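Local coordinates for protein viral CASP8 and FADD-like apoptosis regulator (Molluscum contagiosum virus subtype 1, PDB 2BBR) that inhibits death-receptor-induced apoptosis of the host cell by interfering with caspase-8 recruitment and activation at the death-inducing signaling complex, and suppresses host NF-kappa-B activation, at residues S22-L27 / L67-L72; L28-H33 / R135-V140; L60-Y65 / Y96-V101. All coordinates share one frame; numbering follows the deposited sequence.

Interaction 1: S22-L27 / L67-L72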
loop_
_atom_site.group_PDB
_atom_site.type_symbol
_atom_site.label_atom_id
_atom_site.label_comp_id
_atom_site.label_asym_id
_atom_site.label_seq_id
_atom_site.Cartn_x
_atom_site.Cartn_y
_atom_site.Cartn_z
ATOM N N SER A 22 14.219 -5.840 1.496
ATOM C CA SER A 22 13.429 -5.679 2.711
ATOM C C SER A 22 12.417 -4.542 2.674
ATOM O O SER A 22 11.335 -4.659 3.246
ATOM C CB SER A 22 14.354 -5.508 3.919
ATOM O OG SER A 22 15.117 -6.681 4.143
ATOM N N HIS A 23 12.759 -3.440 2.018
ATOM C CA HIS A 23 11.827 -2.323 1.943
ATOM C C HIS A 23 10.616 -2.737 1.111
ATOM O O HIS A 23 9.469 -2.531 1.510
ATOM C CB HIS A 23 12.488 -1.099 1.313
ATOM C CG HIS A 23 11.611 0.113 1.304
ATOM N ND1 HIS A 23 11.281 0.802 2.453
ATOM C CD2 HIS A 23 10.964 0.740 0.293
ATOM C CE1 HIS A 23 10.471 1.799 2.148
ATOM N NE2 HIS A 23 10.263 1.784 0.844
ATOM N N GLU A 24 10.875 -3.333 -0.048
ATOM C CA GLU A 24 9.803 -3.782 -0.922
ATOM C C GLU A 24 8.927 -4.816 -0.223
ATOM O O GLU A 24 7.709 -4.809 -0.395
ATOM C CB GLU A 24 10.390 -4.348 -2.215
ATOM C CG GLU A 24 11.134 -3.305 -3.032
ATOM C CD GLU A 24 11.919 -3.900 -4.182
ATOM O OE1 GLU A 24 12.733 -4.812 -3.932
ATOM O OE2 GLU A 24 11.727 -3.451 -5.330
ATOM N N ASP A 25 9.535 -5.692 0.574
ATOM C CA ASP A 25 8.772 -6.699 1.307
ATOM C C ASP A 25 7.781 -6.006 2.239
ATOM O O ASP A 25 6.625 -6.414 2.345
ATOM C CB ASP A 25 9.686 -7.587 2.164
ATOM C CG ASP A 25 10.572 -8.500 1.342
ATOM O OD1 ASP A 25 10.202 -8.826 0.194
ATOM O OD2 ASP A 25 11.635 -8.906 1.862
ATOM N N SER A 26 8.247 -4.966 2.926
ATOM C CA SER A 26 7.404 -4.225 3.853
ATOM C C SER A 26 6.229 -3.580 3.126
ATOM O O SER A 26 5.109 -3.564 3.633
ATOM C CB SER A 26 8.231 -3.152 4.567
ATOM O OG SER A 26 7.438 -2.412 5.477
ATOM N N LEU A 27 6.488 -3.041 1.941
ATOM C CA LEU A 27 5.430 -2.412 1.167
ATOM C C LEU A 27 4.376 -3.435 0.758
ATOM O O LEU A 27 3.180 -3.159 0.825
ATOM C CB LEU A 27 6.003 -1.722 -0.076
ATOM C CG LEU A 27 7.035 -0.623 0.191
ATOM C CD1 LEU A 27 7.467 0.011 -1.119
ATOM C CD2 LEU A 27 6.441 0.428 1.113
ATOM N N LEU A 67 5.293 -1.030 -6.840
ATOM C CA LEU A 67 6.689 -1.074 -6.401
ATOM C C LEU A 67 7.610 -0.508 -7.478
ATOM O O LEU A 67 8.823 -0.409 -7.283
ATOM C CB LEU A 67 7.115 -2.513 -6.093
ATOM C CG LEU A 67 6.500 -3.241 -4.897
ATOM C CD1 LEU A 67 7.048 -4.659 -4.828
ATOM C CD2 LEU A 67 6.819 -2.490 -3.618
ATOM N N GLN A 68 7.025 -0.154 -8.615
ATOM C CA GLN A 68 7.774 0.405 -9.732
ATOM C C GLN A 68 8.816 -0.568 -10.272
ATOM O O GLN A 68 9.877 -0.155 -10.741
ATOM C CB GLN A 68 8.444 1.716 -9.308
ATOM C CG GLN A 68 7.454 2.813 -8.947
ATOM C CD GLN A 68 6.647 3.284 -10.141
ATOM O OE1 GLN A 68 7.187 3.892 -11.066
ATOM N NE2 GLN A 68 5.348 3.000 -10.132
ATOM N N ARG A 69 8.511 -1.860 -10.203
ATOM C CA ARG A 69 9.421 -2.878 -10.708
ATOM C C ARG A 69 9.013 -3.270 -12.123
ATOM O O ARG A 69 8.516 -4.368 -12.377
ATOM C CB ARG A 69 9.434 -4.095 -9.776
ATOM C CG ARG A 69 10.047 -3.806 -8.402
ATOM C CD ARG A 69 11.488 -3.321 -8.519
ATOM N NE ARG A 69 12.345 -4.319 -9.153
ATOM C CZ ARG A 69 12.983 -5.290 -8.506
ATOM N NH1 ARG A 69 12.875 -5.403 -7.190
ATOM N NH2 ARG A 69 13.725 -6.157 -9.180
ATOM N N MET A 70 9.220 -2.339 -13.049
ATOM C CA MET A 70 8.873 -2.574 -14.441
ATOM C C MET A 70 9.751 -3.669 -15.036
ATOM O O MET A 70 9.388 -4.294 -16.030
ATOM C CB MET A 70 9.003 -1.282 -15.247
ATOM C CG MET A 70 7.798 -0.347 -15.147
ATOM S SD MET A 70 7.309 0.098 -13.464
ATOM C CE MET A 70 5.850 1.104 -13.773
ATOM N N ASP A 71 10.912 -3.899 -14.423
ATOM C CA ASP A 71 11.809 -4.955 -14.881
ATOM C C ASP A 71 11.135 -6.311 -14.671
ATOM O O ASP A 71 11.147 -7.169 -15.553
ATOM C CB ASP A 71 13.160 -4.890 -14.138
ATOM C CG ASP A 71 13.020 -4.987 -12.624
ATOM O OD1 ASP A 71 12.069 -4.411 -12.054
ATOM O OD2 ASP A 71 13.889 -5.627 -11.994
ATOM N N LEU A 72 10.517 -6.488 -13.508
ATOM C CA LEU A 72 9.839 -7.741 -13.192
ATOM C C LEU A 72 8.535 -7.903 -13.978
ATOM O O LEU A 72 8.143 -9.020 -14.318
ATOM C CB LEU A 72 9.583 -7.835 -11.685
ATOM C CG LEU A 72 10.866 -7.819 -10.840
ATOM C CD1 LEU A 72 10.512 -7.911 -9.364
ATOM C CD2 LEU A 72 11.779 -8.974 -11.244
HETATM O O HOH W 1 10.764 -0.957 -5.390
#

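Interaction 2: L28-H33 / R135-V140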
loop_
_atom_site.group_PDB
_atom_site.type_symbol
_atom_site.label_atom_id
_atom_site.label_comp_id
_atom_site.label_asym_id
_atom_site.label_seq_id
_atom_site.Cartn_x
_atom_site.Cartn_y
_atom_site.Cartn_z
ATOM N N LEU A 28 4.812 -4.618 0.334
ATOM C CA LEU A 28 3.858 -5.641 -0.062
ATOM C C LEU A 28 3.058 -6.124 1.138
ATOM O O LEU A 28 1.851 -6.338 1.038
ATOM C CB LEU A 28 4.569 -6.819 -0.731
ATOM C CG LEU A 28 5.209 -6.529 -2.090
ATOM C CD1 LEU A 28 5.644 -7.839 -2.727
ATOM C CD2 LEU A 28 4.209 -5.816 -2.996
ATOM N N LEU A 29 3.720 -6.300 2.275
ATOM C CA LEU A 29 3.011 -6.736 3.471
ATOM C C LEU A 29 1.932 -5.714 3.825
ATOM O O LEU A 29 0.832 -6.079 4.231
ATOM C CB LEU A 29 3.979 -6.920 4.642
ATOM C CG LEU A 29 4.794 -8.216 4.631
ATOM C CD1 LEU A 29 5.771 -8.217 5.791
ATOM C CD2 LEU A 29 3.856 -9.413 4.727
ATOM N N PHE A 30 2.246 -4.433 3.661
ATOM C CA PHE A 30 1.281 -3.375 3.944
ATOM C C PHE A 30 0.102 -3.476 2.972
ATOM O O PHE A 30 -1.058 -3.372 3.372
ATOM C CB PHE A 30 1.955 -2.009 3.816
ATOM C CG PHE A 30 1.005 -0.851 3.917
ATOM C CD1 PHE A 30 0.612 -0.346 5.154
ATOM C CD2 PHE A 30 0.497 -0.262 2.767
ATOM C CE1 PHE A 30 -0.276 0.736 5.237
ATOM C CE2 PHE A 30 -0.385 0.810 2.842
ATOM C CZ PHE A 30 -0.773 1.312 4.078
ATOM N N LEU A 31 0.399 -3.689 1.693
ATOM C CA LEU A 31 -0.656 -3.811 0.691
ATOM C C LEU A 31 -1.599 -4.968 1.011
ATOM O O LEU A 31 -2.788 -4.924 0.680
ATOM C CB LEU A 31 -0.054 -4.026 -0.703
ATOM C CG LEU A 31 0.621 -2.832 -1.379
ATOM C CD1 LEU A 31 1.209 -3.275 -2.710
ATOM C CD2 LEU A 31 -0.388 -1.704 -1.586
ATOM N N CYS A 32 -1.059 -5.999 1.658
ATOM C CA CYS A 32 -1.830 -7.185 2.022
ATOM C C CYS A 32 -2.370 -7.132 3.445
ATOM O O CYS A 32 -2.891 -8.127 3.942
ATOM C CB CYS A 32 -0.960 -8.438 1.894
ATOM S SG CYS A 32 -0.320 -8.768 0.248
ATOM N N HIS A 33 -2.264 -5.975 4.092
ATOM C CA HIS A 33 -2.698 -5.838 5.478
ATOM C C HIS A 33 -4.125 -6.282 5.798
ATOM O O HIS A 33 -4.350 -6.950 6.807
ATOM C CB HIS A 33 -2.505 -4.393 5.940
ATOM C CG HIS A 33 -2.679 -4.202 7.416
ATOM N ND1 HIS A 33 -1.763 -4.651 8.341
ATOM C CD2 HIS A 33 -3.678 -3.622 8.124
ATOM C CE1 HIS A 33 -2.191 -4.358 9.558
ATOM N NE2 HIS A 33 -3.350 -3.733 9.452
ATOM N N ARG A 135 9.057 3.208 8.695
ATOM C CA ARG A 135 8.755 3.597 7.319
ATOM C C ARG A 135 7.404 4.314 7.288
ATOM O O ARG A 135 6.640 4.249 8.253
ATOM C CB ARG A 135 8.658 2.356 6.424
ATOM C CG ARG A 135 9.870 1.438 6.424
ATOM C CD ARG A 135 9.658 0.304 5.424
ATOM N NE ARG A 135 10.843 -0.531 5.245
ATOM C CZ ARG A 135 11.195 -1.524 6.055
ATOM N NH1 ARG A 135 10.455 -1.823 7.112
ATOM N NH2 ARG A 135 12.295 -2.222 5.806
ATOM N N PHE A 136 7.101 4.985 6.180
ATOM C CA PHE A 136 5.817 5.669 6.061
ATOM C C PHE A 136 4.657 4.680 6.220
ATOM O O PHE A 136 3.672 4.986 6.897
ATOM C CB PHE A 136 5.690 6.382 4.713
ATOM C CG PHE A 136 4.403 7.151 4.555
ATOM C CD1 PHE A 136 4.180 8.318 5.275
ATOM C CD2 PHE A 136 3.402 6.692 3.706
ATOM C CE1 PHE A 136 2.979 9.016 5.151
ATOM C CE2 PHE A 136 2.201 7.381 3.575
ATOM C CZ PHE A 136 1.985 8.544 4.297
ATOM N N VAL A 137 4.759 3.498 5.615
ATOM C CA VAL A 137 3.667 2.536 5.746
ATOM C C VAL A 137 3.487 2.117 7.194
ATOM O O VAL A 137 2.378 1.800 7.622
ATOM C CB VAL A 137 3.871 1.270 4.869
ATOM C CG1 VAL A 137 3.736 1.634 3.401
ATOM C CG2 VAL A 137 5.224 0.636 5.152
ATOM N N GLU A 138 4.572 2.115 7.959
ATOM C CA GLU A 138 4.475 1.751 9.363
ATOM C C GLU A 138 3.814 2.896 10.138
ATOM O O GLU A 138 3.064 2.658 11.083
ATOM C CB GLU A 138 5.864 1.384 9.896
ATOM C CG GLU A 138 6.312 0.020 9.354
ATOM C CD GLU A 138 7.806 -0.248 9.458
ATOM O OE1 GLU A 138 8.213 -1.401 9.198
ATOM O OE2 GLU A 138 8.574 0.678 9.777
ATOM N N LEU A 139 4.066 4.133 9.721
ATOM C CA LEU A 139 3.430 5.291 10.345
ATOM C C LEU A 139 1.922 5.209 10.067
ATOM O O LEU A 139 1.103 5.443 10.959
ATOM C CB LEU A 139 3.993 6.591 9.764
ATOM C CG LEU A 139 3.251 7.885 10.116
ATOM C CD1 LEU A 139 3.221 8.078 11.625
ATOM C CD2 LEU A 139 3.931 9.067 9.436
ATOM N N VAL A 140 1.554 4.871 8.834
ATOM C CA VAL A 140 0.141 4.753 8.484
ATOM C C VAL A 140 -0.539 3.689 9.345
ATOM O O VAL A 140 -1.613 3.927 9.898
ATOM C CB VAL A 140 -0.042 4.416 6.984
ATOM C CG1 VAL A 140 -1.520 4.167 6.675
ATOM C CG2 VAL A 140 0.493 5.556 6.131
#

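Interaction 3: L60-Y65 / Y96-V101. With AZI (azide ion), chain B.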
loop_
_atom_site.group_PDB
_atom_site.type_symbol
_atom_site.label_atom_id
_atom_site.label_comp_id
_atom_site.label_asym_id
_atom_site.label_seq_id
_atom_site.Cartn_x
_atom_site.Cartn_y
_atom_site.Cartn_z
ATOM N N LEU A 60 -0.808 -9.511 -8.719
ATOM C CA LEU A 60 0.648 -9.489 -8.784
ATOM C C LEU A 60 1.148 -8.353 -9.666
ATOM O O LEU A 60 2.123 -7.683 -9.332
ATOM C CB LEU A 60 1.184 -10.829 -9.304
ATOM C CG LEU A 60 1.219 -12.002 -8.318
ATOM C CD1 LEU A 60 2.146 -11.672 -7.159
ATOM C CD2 LEU A 60 -0.180 -12.298 -7.815
ATOM N N VAL A 61 0.484 -8.145 -10.797
ATOM C CA VAL A 61 0.874 -7.076 -11.703
ATOM C C VAL A 61 0.732 -5.725 -11.000
ATOM O O VAL A 61 1.613 -4.869 -11.104
ATOM C CB VAL A 61 0.023 -7.130 -12.991
ATOM C CG1 VAL A 61 0.161 -5.841 -13.782
ATOM C CG2 VAL A 61 0.476 -8.308 -13.846
ATOM N N GLU A 62 -0.360 -5.536 -10.264
ATOM C CA GLU A 62 -0.558 -4.279 -9.545
ATOM C C GLU A 62 0.518 -4.096 -8.484
ATOM O O GLU A 62 1.049 -2.998 -8.309
ATOM C CB GLU A 62 -1.932 -4.234 -8.879
ATOM C CG GLU A 62 -3.076 -4.046 -9.842
ATOM C CD GLU A 62 -4.315 -3.526 -9.147
ATOM O OE1 GLU A 62 -5.184 -4.343 -8.774
ATOM O OE2 GLU A 62 -4.406 -2.297 -8.964
ATOM N N MET A 63 0.832 -5.165 -7.759
ATOM C CA MET A 63 1.866 -5.080 -6.739
ATOM C C MET A 63 3.183 -4.623 -7.344
ATOM O O MET A 63 3.828 -3.713 -6.827
ATOM C CB MET A 63 2.074 -6.432 -6.065
ATOM C CG MET A 63 0.924 -6.870 -5.190
ATOM S SD MET A 63 1.241 -8.484 -4.481
ATOM C CE MET A 63 -0.322 -8.801 -3.666
ATOM N N LEU A 64 3.585 -5.257 -8.441
ATOM C CA LEU A 64 4.845 -4.887 -9.081
ATOM C C LEU A 64 4.810 -3.456 -9.611
ATOM O O LEU A 64 5.807 -2.738 -9.541
ATOM C CB LEU A 64 5.180 -5.870 -10.208
ATOM C CG LEU A 64 5.464 -7.308 -9.752
ATOM C CD1 LEU A 64 5.688 -8.197 -10.966
ATOM C CD2 LEU A 64 6.678 -7.329 -8.831
ATOM N N TYR A 65 3.666 -3.040 -10.142
ATOM C CA TYR A 65 3.542 -1.683 -10.653
ATOM C C TYR A 65 3.717 -0.670 -9.521
ATOM O O TYR A 65 4.460 0.303 -9.651
ATOM C CB TYR A 65 2.175 -1.480 -11.300
ATOM C CG TYR A 65 2.009 -0.106 -11.905
ATOM C CD1 TYR A 65 2.420 0.155 -13.209
ATOM C CD2 TYR A 65 1.481 0.949 -11.156
ATOM C CE1 TYR A 65 2.313 1.432 -13.756
ATOM C CE2 TYR A 65 1.372 2.229 -11.695
ATOM C CZ TYR A 65 1.791 2.460 -12.996
ATOM O OH TYR A 65 1.694 3.725 -13.532
ATOM N N TYR A 96 -6.792 2.935 -1.336
ATOM C CA TYR A 96 -6.251 3.429 -0.074
ATOM C C TYR A 96 -4.835 2.911 0.175
ATOM O O TYR A 96 -3.910 3.690 0.400
ATOM C CB TYR A 96 -7.153 3.018 1.098
ATOM C CG TYR A 96 -6.540 3.255 2.460
ATOM C CD1 TYR A 96 -6.233 4.544 2.898
ATOM C CD2 TYR A 96 -6.246 2.188 3.302
ATOM C CE1 TYR A 96 -5.648 4.762 4.139
ATOM C CE2 TYR A 96 -5.658 2.394 4.546
ATOM C CZ TYR A 96 -5.362 3.685 4.958
ATOM O OH TYR A 96 -4.781 3.898 6.186
ATOM N N ARG A 97 -4.660 1.595 0.128
ATOM C CA ARG A 97 -3.350 1.009 0.388
ATOM C C ARG A 97 -2.322 1.370 -0.678
ATOM O O ARG A 97 -1.172 1.681 -0.365
ATOM C CB ARG A 97 -3.462 -0.516 0.495
ATOM C CG ARG A 97 -4.384 -1.028 1.593
ATOM C CD ARG A 97 -3.679 -1.148 2.927
ATOM N NE ARG A 97 -4.619 -1.462 3.998
ATOM C CZ ARG A 97 -4.475 -1.039 5.246
ATOM N NH1 ARG A 97 -3.421 -0.298 5.563
ATOM N NH2 ARG A 97 -5.400 -1.313 6.155
ATOM N N LYS A 98 -2.724 1.313 -1.942
ATOM C CA LYS A 98 -1.798 1.640 -3.017
ATOM C C LYS A 98 -1.357 3.100 -2.935
ATOM O O LYS A 98 -0.178 3.412 -3.122
ATOM C CB LYS A 98 -2.440 1.336 -4.372
ATOM C CG LYS A 98 -2.614 -0.159 -4.628
ATOM C CD LYS A 98 -3.252 -0.448 -5.978
ATOM C CE LYS A 98 -4.742 -0.148 -5.975
ATOM N NZ LYS A 98 -5.309 -0.218 -7.350
ATOM N N LEU A 99 -2.297 3.993 -2.640
ATOM C CA LEU A 99 -1.979 5.410 -2.521
ATOM C C LEU A 99 -0.994 5.666 -1.390
ATOM O O LEU A 99 -0.050 6.439 -1.544
ATOM C CB LEU A 99 -3.249 6.228 -2.281
ATOM C CG LEU A 99 -3.061 7.730 -2.033
ATOM C CD1 LEU A 99 -2.301 8.371 -3.185
ATOM C CD2 LEU A 99 -4.419 8.390 -1.870
ATOM N N MET A 100 -1.212 5.022 -0.248
ATOM C CA MET A 100 -0.310 5.218 0.879
ATOM C C MET A 100 1.113 4.783 0.532
ATOM O O MET A 100 2.082 5.443 0.913
ATOM C CB MET A 100 -0.814 4.468 2.112
ATOM C CG MET A 100 -2.104 5.039 2.698
ATOM S SD MET A 100 -2.011 6.801 3.138
ATOM C CE MET A 100 -3.044 7.493 1.865
ATOM N N VAL A 101 1.255 3.671 -0.181
ATOM C CA VAL A 101 2.589 3.222 -0.564
ATOM C C VAL A 101 3.241 4.262 -1.468
ATOM O O VAL A 101 4.399 4.638 -1.266
ATOM C CB VAL A 101 2.550 1.872 -1.314
ATOM C CG1 VAL A 101 3.917 1.577 -1.923
ATOM C CG2 VAL A 101 2.153 0.754 -0.354
HETATM N N1 AZI B . -3.865 2.055 -9.096
HETATM N N2 AZI B . -3.764 2.520 -8.024
HETATM N N3 AZI B . -3.663 3.046 -6.990
#

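Interaction 1: S22-L27 / L67-L72
Glu24 OE2 is gripped by two donors. Arg69 NH1 donates to Glu24 OE2 at 2.9 Å, the hydrogen bond of a salt bridge, and an ordered water donates a second one, its oxygen 2.7 Å from Glu24 OE2. The same water donates to the carbonyl oxygen of Leu67, 2.8 Å away, so the carboxylate is tied to both the side chain and the backbone of residues 67-72. The bond from Arg69 is fairly straight (162°) and arrives on the syn side of OE2. Carboxylate and guanidinium planes lie 7° apart, almost coplanar.

Arg69 reaches this position through a chain bent twice, at chi2 (-59°) and again at chi3, and its guanidinium is held from several directions. Asp71 takes NE and NH2 side-on, one to each oxygen, both through syn lone pairs, with Arg69 NH2 at 2.9 Å from Asp71 OD2. Leu72 CD1 rests over the centre of one guanidinium face of Arg69, 3.6 Å above the plane. These partners fix the rotation of the group and present NH1 to Glu24; NH1 also bonds to the carbonyl of Glu19, while Glu24 OE1 accepts from the amide of Asp21.

Behind the charges, Leu67 CD2 meets Leu27 CD1 at 3.6 Å, branch against branch. Gln68, with positive phi, forms the Schellman motif that ends helix 57-66, and Arg69 is the N-cap of helix 70-77. Within the first death effector domain, this salt-bridge network thus fastens helix 22-31 to the turn between those two helices.

Interaction 2: L28-H33 / R135-V140
Val137 lies over one face of the Phe30 ring, Arg97 is on the opposite side in a cation-pi interaction, and Val140 CG1 is at the edge, which makes the ring the centre of a buried helix-to-helix contact between the two death effector domains, the helical bundles of the death-fold superfamily that stand in tandem in this viral FLIP. Val137 CG1 makes a CH-pi contact with its face: it lies 3.9 Å from the centroid of the Phe30 ring and 20° off the normal, displaced somewhat toward the rim. Val137 CB sits over the same face nearer the rim, with CD1 of Phe30 as its closest ring atom at 3.6 Å. The aromatic side chain thus spreads across the body of the valine and does not merely touch one methyl.

At the far end of the ring, Val140 CG1 comes in near the ring plane, 3.9 Å from Phe30 CE1, and the two side chains cross at about a right angle. Val137 and Val140, one turn apart on helix 136-145, therefore receive the ring on its face and edge respectively. Its direction follows from the first torsion of Phe30: with chi1 at 173°, CG is anti to the backbone N and the ring projects from helix 22-31 to the opposing helix.

Met100 and Val101 of helix 95-104 also pack against Phe30, so three helices converge here. Beside this apolar core, Arg135 occupies the N-cap position of helix 136-145. Its backbone N donates to Glu138 OE2 at 2.8 Å in a nearly straight bond, which approaches from above the carboxylate plane, 38° out of it.

Interaction 3: L60-Y65 / Y96-V101
Glu62 and Lys98 extend from facing helices of the two death effector domains and meet obliquely, the end of each chain carrying an interdomain salt bridge. Lys98 NZ donates to Glu62 OE2 across 2.8 Å, arriving on the syn side and 17° out of the carboxylate plane. The lysine bends at chi3 (-75°), which turns CE and NZ out of the line of the extended part of its chain, whereas Glu62 runs extended beyond CG.

Both charged ends are buried and have further partners. Glu62 OE1 accepts from the hydroxyl of Ser91 and OE2 from the amide of Gly89, so the linking segment between the helices helps to hold the carboxylate in place. With the lysine bridge, these donors probably favour the charged carboxylate. Lys98 NZ also pairs with the terminal carboxylate of His195, a purification-tag residue and so no native feature.

An azide ion, probably from the crystallisation liquor, lies alongside the bent lysine chain, with Arg95 as another hydrogen-bonding partner. One end, N3, comes within 3.4 Å of Lys98 CB. Lys98 NZ sits beside the other half, 3.2 Å from both terminal N1 and central N2, its hydrogen bond to N2 being weak.

From the N terminus, the chain passes helix 10-17 and then enters helix 22-31, whose successive halves serve interaction 1 and then interaction 2. Interaction 1 closes a loop of about 40 residues inside the first death effector domain. Helix 57-66, just before that loop closes, opens interaction 3, which reaches helix 95-104 in the second domain; the two contacts therefore cross. Interaction 2 waits longest, until helix 136-145, so its loop encloses interaction 3 and crosses interaction 1. Together, interactions 2 and 3 tie the domains at two places, with Phe136 packed against the Met100 carbonyl between them. His23 to Arg135 and Arg69 N to Leu64 O connect interaction 1 to the other two.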